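Local coordinates for protein putative O-Methyltransferase (Corynebacterium glutamicum, PDB 3DR5) that probably acts as an S-adenosyl-L-methionine-dependent O-methyltransferase, although its precise function is not established, at residues Glu6-Arg9 against Thr10-Ser14; Glu27-Glu31 against Phe32-Ala36; Ser123-Asn127 against Asp128-Leu132. All coordinates share one frame; numbering follows the deposited sequence.

Contact 1 of 3, residues Glu6-Arg9 against Thr10-Ser14; sequences EYLR and TYVES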
ATOM      1  N   GLU A   6      13.509  12.075  -5.493  1.00 77.13           N
ATOM      2  CA  GLU A   6      13.656  13.081  -4.446  1.00 75.49           C
ATOM      3  C   GLU A   6      12.795  14.323  -4.586  1.00 73.34           C
ATOM      4  O   GLU A   6      12.403  14.915  -3.579  1.00 73.19           O
ATOM      5  CB  GLU A   6      15.130  13.473  -4.317  1.00 76.28           C
ATOM      6  CG  GLU A   6      16.079  12.286  -4.152  1.00 80.27           C
ATOM      7  CD  GLU A   6      17.270  12.388  -5.085  1.00 85.77           C
ATOM      8  OE1 GLU A   6      17.083  12.184  -6.304  1.00 88.31           O
ATOM      9  OE2 GLU A   6      18.386  12.683  -4.605  1.00 86.53           O
ATOM     10  N   TYR A   7      12.504  14.709  -5.824  1.00 71.13           N
ATOM     11  CA  TYR A   7      11.654  15.859  -6.066  1.00 68.99           C
ATOM     12  C   TYR A   7      10.247  15.431  -5.622  1.00 65.55           C
ATOM     13  O   TYR A   7       9.488  16.226  -5.063  1.00 65.44           O
ATOM     14  CB  TYR A   7      11.669  16.241  -7.553  1.00 70.74           C
ATOM     15  CG  TYR A   7      11.756  17.734  -7.766  1.00 76.24           C
ATOM     16  CD1 TYR A   7      12.270  18.257  -8.947  1.00 82.00           C
ATOM     17  CD2 TYR A   7      11.337  18.629  -6.772  1.00 81.17           C
ATOM     18  CE1 TYR A   7      12.369  19.633  -9.143  1.00 85.04           C
ATOM     19  CE2 TYR A   7      11.429  20.008  -6.960  1.00 84.74           C
ATOM     20  CZ  TYR A   7      11.948  20.501  -8.147  1.00 86.92           C
ATOM     21  OH  TYR A   7      12.042  21.861  -8.338  1.00 89.05           O
ATOM     22  N   LEU A   8       9.896  14.171  -5.875  1.00 61.60           N
ATOM     23  CA  LEU A   8       8.603  13.647  -5.441  1.00 57.37           C
ATOM     24  C   LEU A   8       8.682  13.607  -3.899  1.00 54.56           C
ATOM     25  O   LEU A   8       7.786  14.094  -3.209  1.00 52.14           O
ATOM     26  CB  LEU A   8       8.379  12.230  -5.989  1.00 57.65           C
ATOM     27  CG  LEU A   8       6.928  11.745  -6.065  1.00 56.45           C
ATOM     28  CD1 LEU A   8       5.998  12.927  -6.325  1.00 55.09           C
ATOM     29  CD2 LEU A   8       6.803  10.716  -7.184  1.00 57.98           C
ATOM     30  N   ARG A   9       9.760  13.034  -3.359  1.00 52.49           N
ATOM     31  CA  ARG A   9       9.920  12.944  -1.906  1.00 52.08           C
ATOM     32  C   ARG A   9       9.886  14.324  -1.263  1.00 51.11           C
ATOM     33  O   ARG A   9       9.178  14.543  -0.275  1.00 50.55           O
ATOM     34  CB  ARG A   9      11.224  12.207  -1.548  1.00 52.07           C
ATOM     35  CG  ARG A   9      11.478  12.088  -0.052  1.00 54.77           C
ATOM     36  CD  ARG A   9      12.250  10.821   0.285  1.00 60.14           C
ATOM     37  NE  ARG A   9      13.545  10.748  -0.385  1.00 64.34           N
ATOM     38  CZ  ARG A   9      14.614  11.463  -0.041  1.00 68.63           C
ATOM     39  NH1 ARG A   9      14.550  12.313   0.977  1.00 69.94           N
ATOM     40  NH2 ARG A   9      15.748  11.327  -0.715  1.00 68.03           N
ATOM     41  N   THR A  10      10.640  15.255  -1.836  1.00 50.60           N
ATOM     42  CA  THR A  10      10.705  16.614  -1.315  1.00 50.83           C
ATOM     43  C   THR A  10       9.339  17.294  -1.300  1.00 49.87           C
ATOM     44  O   THR A  10       8.950  17.898  -0.301  1.00 50.46           O
ATOM     45  CB  THR A  10      11.705  17.469  -2.128  1.00 51.38           C
ATOM     46  OG1 THR A  10      12.991  16.829  -2.118  1.00 51.78           O
ATOM     47  CG2 THR A  10      11.837  18.852  -1.519  1.00 50.61           C
ATOM     48  N   TYR A  11       8.608  17.195  -2.404  1.00 48.77           N
ATOM     49  CA  TYR A  11       7.283  17.801  -2.468  1.00 48.46           C
ATOM     50  C   TYR A  11       6.322  17.145  -1.475  1.00 46.71           C
ATOM     51  O   TYR A  11       5.539  17.830  -0.818  1.00 46.43           O
ATOM     52  CB  TYR A  11       6.676  17.672  -3.856  1.00 50.01           C
ATOM     53  CG  TYR A  11       5.292  18.267  -3.902  1.00 52.08           C
ATOM     54  CD1 TYR A  11       5.116  19.647  -3.873  1.00 54.43           C
ATOM     55  CD2 TYR A  11       4.155  17.456  -3.853  1.00 52.57           C
ATOM     56  CE1 TYR A  11       3.848  20.212  -3.808  1.00 56.00           C
ATOM     57  CE2 TYR A  11       2.879  18.012  -3.790  1.00 56.55           C
ATOM     58  CZ  TYR A  11       2.738  19.392  -3.762  1.00 55.82           C
ATOM     59  OH  TYR A  11       1.488  19.957  -3.709  1.00 57.24           O
ATOM     60  N   VAL A  12       6.375  15.820  -1.364  1.00 45.29           N
ATOM     61  CA  VAL A  12       5.486  15.116  -0.446  1.00 43.79           C
ATOM     62  C   VAL A  12       5.865  15.372   1.007  1.00 44.31           C
ATOM     63  O   VAL A  12       4.996  15.583   1.851  1.00 44.59           O
ATOM     64  CB  VAL A  12       5.479  13.592  -0.719  1.00 44.09           C
ATOM     65  CG1 VAL A  12       4.660  12.862   0.348  1.00 38.90           C
ATOM     66  CG2 VAL A  12       4.901  13.317  -2.113  1.00 40.82           C
ATOM     67  N   GLU A  13       7.158  15.346   1.304  1.00 45.77           N
ATOM     68  CA  GLU A  13       7.599  15.592   2.666  1.00 47.52           C
ATOM     69  C   GLU A  13       7.338  17.053   3.040  1.00 48.95           C
ATOM     70  O   GLU A  13       6.770  17.344   4.087  1.00 49.14           O
ATOM     71  CB  GLU A  13       9.090  15.249   2.821  1.00 47.27           C
ATOM     72  CG  GLU A  13       9.343  13.792   3.208  1.00 46.73           C
ATOM     73  CD  GLU A  13      10.814  13.439   3.297  1.00 47.14           C
ATOM     74  OE1 GLU A  13      11.137  12.233   3.389  1.00 46.58           O
ATOM     75  OE2 GLU A  13      11.651  14.367   3.284  1.00 48.58           O
ATOM     76  N   SER A  14       7.736  17.973   2.167  1.00 50.77           N
ATOM     77  CA  SER A  14       7.561  19.402   2.419  1.00 52.40           C
ATOM     78  C   SER A  14       6.105  19.836   2.381  1.00 52.24           C
ATOM     79  O   SER A  14       5.803  21.014   2.593  1.00 52.54           O
ATOM     80  CB  SER A  14       8.330  20.213   1.380  1.00 53.25           C
ATOM     81  OG  SER A  14       7.654  20.204   0.124  1.00 55.29           O
TER
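Thr10 and Glu6 meet one turn apart near the start of the N-terminal alpha-helix 4-13. The Glu6 carbonyl accepts from both Thr10 N and Thr10 OG1. Each is modelled 2.5 Å from Glu6 O, so the exact lengths are doubtful. Thr10 OG1 lies beside its own backbone N (chi1 -56°) and can therefore turn back to this carbonyl. Further i to i+4 bonds run from Tyr11 N to Tyr7 O, from Val12 N to Leu8 O and from Glu13 N to Arg9 O, the last at 2.7 Å.

Arg9 and Glu13 lie side by side and point the same way. Glu13 OE1 touches Arg9 CG at 3.5 Å. It also sits at the guanidinium edge, but 4.2 Å from Arg9 NH1, beyond a salt bridge. The attraction is therefore probably modest. Asp38 and Met40 pack on this side. Leu8 and Val12 line another side, facing Leu165 and Arg200 of the second subunit, and Tyr11 OH bonds Asp187 of that subunit. The helix thus takes part in the dimer interface. At its C-terminal end, Ser14 N and Ser14 OG reach Thr10 O from opposite faces of the carbonyl plane, OG at 2.7 Å.

Contact 2 of 3, residues Glu27-Glu31 against Phe32-Ala36; sequences EDAAE and FGLPA
The ring edge of Phe32 meets Asp28 O where helix 20-31 ends in a Schellman motif. Gly33 is its C-prime residue, with positive phi (64°). Two backbone bonds define the motif, the 29-34 bond enclosing the 30-33 bond. Leu34 N reaches back to Ala29 O at 2.8 Å and is nearly straight, with an N-H...O angle of 162°. Gly33 N bonds Ala30 O at 3.2 Å, but it sits above the plane of that carbonyl, well away from a lone pair. Phe32 N still makes a helical bond to Asp28 O and a second, weak one to Ala29 O.

The Phe32 side chain can be followed outward. CB lies 3.8 Å from Asp28 O. CG keeps about the same separation from that oxygen. CD2 comes closest, at 3.1 Å from Asp28 O, and CE2 is drawing away again. The oxygen lies in the ring plane at its edge, so it faces the C-H rim and not the pi face. A chi1 of -73° sets CG beside the backbone N, and this turns the ring back along the last helical turn. Asp28 O thus meets both the N-H and the ring edge of Phe32. Gln96 of helix 91-103 also touches the Phe32 side chain. The Asp28 carboxylate has another partner, a salt bridge to Arg24.

On another side of the helix end, the apolar contact usual for a Schellman motif forms between Ala29 CB and Leu34 CB, 4.2 Å apart. Leu34 also packs on His93 and Gln96 of helix 91-103 and on Pro65 and Ala66. The chain then runs on past Pro35, until Ala36 CB comes back to within 4.0 Å of Ala29 CB.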
ATOM      1  N   GLU A  27      12.683  12.634  15.501  1.00 43.09           N
ATOM      2  CA  GLU A  27      13.859  13.295  16.054  1.00 45.53           C
ATOM      3  C   GLU A  27      14.530  12.312  17.018  1.00 44.47           C
ATOM      4  O   GLU A  27      15.748  12.120  16.975  1.00 44.94           O
ATOM      5  CB  GLU A  27      13.457  14.564  16.806  1.00 47.21           C
ATOM      6  CG  GLU A  27      14.209  15.806  16.351  1.00 56.44           C
ATOM      7  CD  GLU A  27      15.695  15.751  16.667  1.00 64.19           C
ATOM      8  OE1 GLU A  27      16.459  15.121  15.903  1.00 65.65           O
ATOM      9  OE2 GLU A  27      16.091  16.338  17.697  1.00 68.30           O
ATOM     10  N   ASP A  28      13.736  11.689  17.891  1.00 43.22           N
ATOM     11  CA  ASP A  28      14.279  10.720  18.845  1.00 42.84           C
ATOM     12  C   ASP A  28      15.059   9.608  18.150  1.00 42.31           C
ATOM     13  O   ASP A  28      16.179   9.292  18.550  1.00 42.99           O
ATOM     14  CB  ASP A  28      13.163  10.108  19.695  1.00 41.28           C
ATOM     15  CG  ASP A  28      12.640  11.065  20.746  1.00 42.74           C
ATOM     16  OD1 ASP A  28      13.201  12.177  20.854  1.00 44.72           O
ATOM     17  OD2 ASP A  28      11.677  10.710  21.466  1.00 45.45           O
ATOM     18  N   ALA A  29      14.476   9.020  17.108  1.00 41.52           N
ATOM     19  CA  ALA A  29      15.137   7.934  16.381  1.00 40.18           C
ATOM     20  C   ALA A  29      16.474   8.367  15.803  1.00 39.57           C
ATOM     21  O   ALA A  29      17.454   7.619  15.852  1.00 39.63           O
ATOM     22  CB  ALA A  29      14.229   7.405  15.264  1.00 40.56           C
ATOM     23  N   ALA A  30      16.501   9.578  15.259  1.00 39.17           N
ATOM     24  CA  ALA A  30      17.709  10.132  14.663  1.00 40.05           C
ATOM     25  C   ALA A  30      18.778  10.378  15.731  1.00 39.78           C
ATOM     26  O   ALA A  30      19.960  10.123  15.504  1.00 40.00           O
ATOM     27  CB  ALA A  30      17.380  11.437  13.938  1.00 40.11           C
ATOM     28  N   GLU A  31      18.361  10.875  16.891  1.00 38.65           N
ATOM     29  CA  GLU A  31      19.295  11.133  17.980  1.00 38.87           C
ATOM     30  C   GLU A  31      19.972   9.860  18.489  1.00 38.60           C
ATOM     31  O   GLU A  31      21.089   9.911  18.995  1.00 39.71           O
ATOM     32  CB  GLU A  31      18.576  11.831  19.132  1.00 39.36           C
ATOM     33  CG  GLU A  31      18.324  13.306  18.891  1.00 38.74           C
ATOM     34  CD  GLU A  31      17.378  13.898  19.903  1.00 43.41           C
ATOM     35  OE1 GLU A  31      17.336  13.387  21.038  1.00 47.35           O
ATOM     36  OE2 GLU A  31      16.689  14.882  19.578  1.00 48.92           O
ATOM     37  N   PHE A  32      19.298   8.720  18.348  1.00 37.78           N
ATOM     38  CA  PHE A  32      19.836   7.439  18.809  1.00 36.92           C
ATOM     39  C   PHE A  32      20.349   6.553  17.677  1.00 37.72           C
ATOM     40  O   PHE A  32      20.706   5.393  17.902  1.00 36.82           O
ATOM     41  CB  PHE A  32      18.770   6.690  19.616  1.00 35.46           C
ATOM     42  CG  PHE A  32      18.515   7.282  20.979  1.00 35.81           C
ATOM     43  CD1 PHE A  32      19.239   6.848  22.093  1.00 32.38           C
ATOM     44  CD2 PHE A  32      17.543   8.268  21.150  1.00 29.85           C
ATOM     45  CE1 PHE A  32      18.999   7.392  23.356  1.00 34.55           C
ATOM     46  CE2 PHE A  32      17.301   8.818  22.403  1.00 32.22           C
ATOM     47  CZ  PHE A  32      18.027   8.379  23.510  1.00 34.18           C
ATOM     48  N   GLY A  33      20.374   7.104  16.467  1.00 38.67           N
ATOM     49  CA  GLY A  33      20.850   6.368  15.302  1.00 38.55           C
ATOM     50  C   GLY A  33      20.030   5.153  14.908  1.00 37.08           C
ATOM     51  O   GLY A  33      20.560   4.189  14.356  1.00 36.54           O
ATOM     52  N   LEU A  34      18.727   5.207  15.175  1.00 38.38           N
ATOM     53  CA  LEU A  34      17.835   4.089  14.862  1.00 38.59           C
ATOM     54  C   LEU A  34      17.286   4.127  13.441  1.00 37.66           C
ATOM     55  O   LEU A  34      17.064   5.200  12.890  1.00 39.17           O
ATOM     56  CB  LEU A  34      16.656   4.075  15.842  1.00 38.83           C
ATOM     57  CG  LEU A  34      16.973   4.173  17.337  1.00 38.72           C
ATOM     58  CD1 LEU A  34      15.690   4.347  18.140  1.00 40.78           C
ATOM     59  CD2 LEU A  34      17.713   2.929  17.780  1.00 38.26           C
ATOM     60  N   PRO A  35      17.063   2.949  12.837  1.00 38.39           N
ATOM     61  CA  PRO A  35      16.529   2.834  11.474  1.00 39.03           C
ATOM     62  C   PRO A  35      15.084   3.335  11.494  1.00 40.77           C
ATOM     63  O   PRO A  35      14.218   2.720  12.121  1.00 41.07           O
ATOM     64  CB  PRO A  35      16.589   1.332  11.182  1.00 39.92           C
ATOM     65  CG  PRO A  35      17.466   0.753  12.276  1.00 39.36           C
ATOM     66  CD  PRO A  35      17.234   1.626  13.458  1.00 37.58           C
ATOM     67  N   ALA A  36      14.826   4.436  10.790  1.00 41.01           N
ATOM     68  CA  ALA A  36      13.489   5.029  10.765  1.00 40.99           C
ATOM     69  C   ALA A  36      12.915   5.217   9.365  1.00 40.41           C
ATOM     70  O   ALA A  36      13.416   6.034   8.594  1.00 41.47           O
ATOM     71  CB  ALA A  36      13.509   6.369  11.485  1.00 39.29           C
TER

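Contact 3 of 3, residues Ser123-Asn127 against Asp128-Leu132; sequences SRLAN and DSYQL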
ATOM      1  N   SER A 123       7.081 -17.034  19.193  1.00 45.14           N
ATOM      2  CA  SER A 123       6.714 -18.421  19.466  1.00 44.45           C
ATOM      3  C   SER A 123       5.619 -18.428  20.543  1.00 42.51           C
ATOM      4  O   SER A 123       4.912 -19.416  20.726  1.00 42.47           O
ATOM      5  CB  SER A 123       7.926 -19.177  20.001  1.00 44.03           C
ATOM      6  OG  SER A 123       7.698 -20.573  20.019  1.00 50.55           O
ATOM      7  N   ARG A 124       5.484 -17.312  21.248  1.00 39.98           N
ATOM      8  CA  ARG A 124       4.534 -17.170  22.349  1.00 39.77           C
ATOM      9  C   ARG A 124       3.258 -16.392  22.054  1.00 39.26           C
ATOM     10  O   ARG A 124       2.491 -16.081  22.973  1.00 38.53           O
ATOM     11  CB  ARG A 124       5.246 -16.514  23.529  1.00 39.41           C
ATOM     12  CG  ARG A 124       6.020 -17.449  24.452  1.00 39.67           C
ATOM     13  CD  ARG A 124       7.208 -18.114  23.784  1.00 34.87           C
ATOM     14  NE  ARG A 124       8.129 -18.634  24.789  1.00 37.32           N
ATOM     15  CZ  ARG A 124       8.911 -19.696  24.622  1.00 38.08           C
ATOM     16  NH1 ARG A 124       8.886 -20.369  23.481  1.00 40.47           N
ATOM     17  NH2 ARG A 124       9.706 -20.096  25.604  1.00 35.95           N
ATOM     18  N   LEU A 125       3.036 -16.080  20.782  1.00 38.20           N
ATOM     19  CA  LEU A 125       1.858 -15.326  20.400  1.00 37.17           C
ATOM     20  C   LEU A 125       0.854 -16.239  19.708  1.00 35.40           C
ATOM     21  O   LEU A 125       1.209 -17.293  19.201  1.00 35.38           O
ATOM     22  CB  LEU A 125       2.265 -14.149  19.493  1.00 36.51           C
ATOM     23  CG  LEU A 125       3.298 -13.167  20.076  1.00 34.19           C
ATOM     24  CD1 LEU A 125       3.779 -12.232  18.970  1.00 35.46           C
ATOM     25  CD2 LEU A 125       2.701 -12.370  21.235  1.00 33.35           C
ATOM     26  N   ALA A 126      -0.405 -15.824  19.693  1.00 36.45           N
ATOM     27  CA  ALA A 126      -1.461 -16.631  19.095  1.00 37.46           C
ATOM     28  C   ALA A 126      -1.490 -16.614  17.573  1.00 37.94           C
ATOM     29  O   ALA A 126      -1.450 -15.556  16.954  1.00 36.91           O
ATOM     30  CB  ALA A 126      -2.823 -16.191  19.656  1.00 38.14           C
ATOM     31  N   ASN A 127      -1.562 -17.803  16.984  1.00 37.51           N
ATOM     32  CA  ASN A 127      -1.621 -17.945  15.534  1.00 39.25           C
ATOM     33  C   ASN A 127      -2.914 -17.355  14.958  1.00 38.25           C
ATOM     34  O   ASN A 127      -3.954 -17.342  15.627  1.00 37.89           O
ATOM     35  CB  ASN A 127      -1.572 -19.419  15.130  1.00 38.20           C
ATOM     36  CG  ASN A 127      -0.182 -20.008  15.188  1.00 45.54           C
ATOM     37  OD1 ASN A 127       0.814 -19.298  15.039  1.00 47.80           O
ATOM     38  ND2 ASN A 127      -0.104 -21.329  15.385  1.00 50.71           N
ATOM     39  N   ASP A 128      -2.841 -16.851  13.726  1.00 39.07           N
ATOM     40  CA  ASP A 128      -4.025 -16.329  13.040  1.00 39.00           C
ATOM     41  C   ASP A 128      -4.755 -15.240  13.814  1.00 37.42           C
ATOM     42  O   ASP A 128      -5.988 -15.195  13.820  1.00 36.97           O
ATOM     43  CB  ASP A 128      -4.975 -17.511  12.781  1.00 40.06           C
ATOM     44  CG  ASP A 128      -6.070 -17.194  11.768  1.00 42.55           C
ATOM     45  OD1 ASP A 128      -5.758 -16.569  10.734  1.00 42.74           O
ATOM     46  OD2 ASP A 128      -7.242 -17.585  11.998  1.00 38.11           O
ATOM     47  N   SER A 129      -4.006 -14.350  14.449  1.00 35.37           N
ATOM     48  CA  SER A 129      -4.626 -13.300  15.246  1.00 34.54           C
ATOM     49  C   SER A 129      -4.243 -11.877  14.868  1.00 31.43           C
ATOM     50  O   SER A 129      -4.804 -10.923  15.404  1.00 32.63           O
ATOM     51  CB  SER A 129      -4.288 -13.508  16.717  1.00 35.03           C
ATOM     52  OG  SER A 129      -5.192 -14.378  17.361  1.00 37.23           O
ATOM     53  N   TYR A 130      -3.311 -11.724  13.939  1.00 29.68           N
ATOM     54  CA  TYR A 130      -2.849 -10.401  13.575  1.00 28.67           C
ATOM     55  C   TYR A 130      -3.125 -10.014  12.133  1.00 28.72           C
ATOM     56  O   TYR A 130      -2.972 -10.819  11.218  1.00 29.68           O
ATOM     57  CB  TYR A 130      -1.354 -10.308  13.899  1.00 28.26           C
ATOM     58  CG  TYR A 130      -1.065 -10.484  15.380  1.00 29.26           C
ATOM     59  CD1 TYR A 130      -1.151  -9.401  16.259  1.00 29.35           C
ATOM     60  CD2 TYR A 130      -0.812 -11.749  15.918  1.00 28.46           C
ATOM     61  CE1 TYR A 130      -0.981  -9.566  17.634  1.00 26.56           C
ATOM     62  CE2 TYR A 130      -0.641 -11.929  17.290  1.00 29.12           C
ATOM     63  CZ  TYR A 130      -0.736 -10.828  18.145  1.00 29.08           C
ATOM     64  OH  TYR A 130      -0.566 -10.997  19.502  1.00 27.26           O
ATOM     65  N   GLN A 131      -3.522  -8.758  11.949  1.00 28.03           N
ATOM     66  CA  GLN A 131      -3.846  -8.216  10.635  1.00 27.77           C
ATOM     67  C   GLN A 131      -2.673  -7.492   9.972  1.00 27.85           C
ATOM     68  O   GLN A 131      -2.693  -7.234   8.764  1.00 29.71           O
ATOM     69  CB  GLN A 131      -5.008  -7.233  10.763  1.00 26.77           C
ATOM     70  CG  GLN A 131      -4.582  -5.908  11.417  1.00 26.44           C
ATOM     71  CD  GLN A 131      -5.747  -5.068  11.917  1.00 24.98           C
ATOM     72  OE1 GLN A 131      -6.183  -4.130  11.252  1.00 24.78           O
ATOM     73  NE2 GLN A 131      -6.263  -5.414  13.087  1.00 20.94           N
ATOM     74  N   LEU A 132      -1.652  -7.161  10.753  1.00 27.47           N
ATOM     75  CA  LEU A 132      -0.514  -6.428  10.208  1.00 26.57           C
ATOM     76  C   LEU A 132       0.743  -6.619  11.046  1.00 27.51           C
ATOM     77  O   LEU A 132       0.714  -6.504  12.273  1.00 29.60           O
ATOM     78  CB  LEU A 132      -0.854  -4.928  10.120  1.00 25.75           C
ATOM     79  CG  LEU A 132       0.242  -3.923   9.721  1.00 29.37           C
ATOM     80  CD1 LEU A 132       0.610  -4.119   8.254  1.00 27.98           C
ATOM     81  CD2 LEU A 132      -0.239  -2.490   9.958  1.00 27.03           C
TER
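Tyr130 and Leu125 meet across the turn that leads into strand 130-135 of the Rossmann-like methyltransferase sheet. Their apolar pair is Leu125 CB and Tyr130 CE2, 4.3 Å apart. The Leu125 CD2 methyl lies beside the hydroxyl oxygen, 3.9 Å from Tyr130 OH. The two side chains cross at about a right angle. Tyr130 CG sits beside its backbone N (chi1 -62°), which sends the ring back over the turn toward Leu125. Ile61 of strand 59-63 touches both residues, and Leu152 packs on the same pair.

The polar atoms Ala126 O and Ser129 OG meet carbon atoms across the turn. Ala126 O faces the edge of the Tyr130 ring, 3.7 Å from CE2 and near the ring plane. The same oxygen lies 3.5 Å from Ser129 CB. Ala126 CB meets Ser129 OG at 3.8 Å. No hydrogen bond joins 123-127 to 128-132.

The backbone makes the reversal. Asp128 has positive phi (56°) at the reversal between Asn127 and Ser129. Anchors come from outside: Asp128 O accepts a bond from Arg154, Tyr130 shares backbone bonds with Leu152 and Arg154, and Tyr130 OH has a weak bond to Arg112.

The turn is thus held by backbone torsion and side-chain contact, while its hydrogen bonds go to neighbouring parts of the fold.

In the fold
The three contacts follow in series; none nests or crosses. Each is a local contact within continuous chain: along a helix, at a helix end and at a turn before a strand. No large loop is closed. Contact 1 lies on helix 4-13, which meets the second subunit. Helix 20-31 follows and ends at contact 2, nearest atoms about 8 Å from contact 1. The chain then enters helix 39-51 and the mixed sheet. Contact 3 comes later, where the loop after helix 118-121 enters central strand 130-135, across the chain's centre from both others and about 36 Å from contact 1, centre to centre. Contacts 1 and 2 belong to the N-terminal helices, contact 3 to the entry into the sheet.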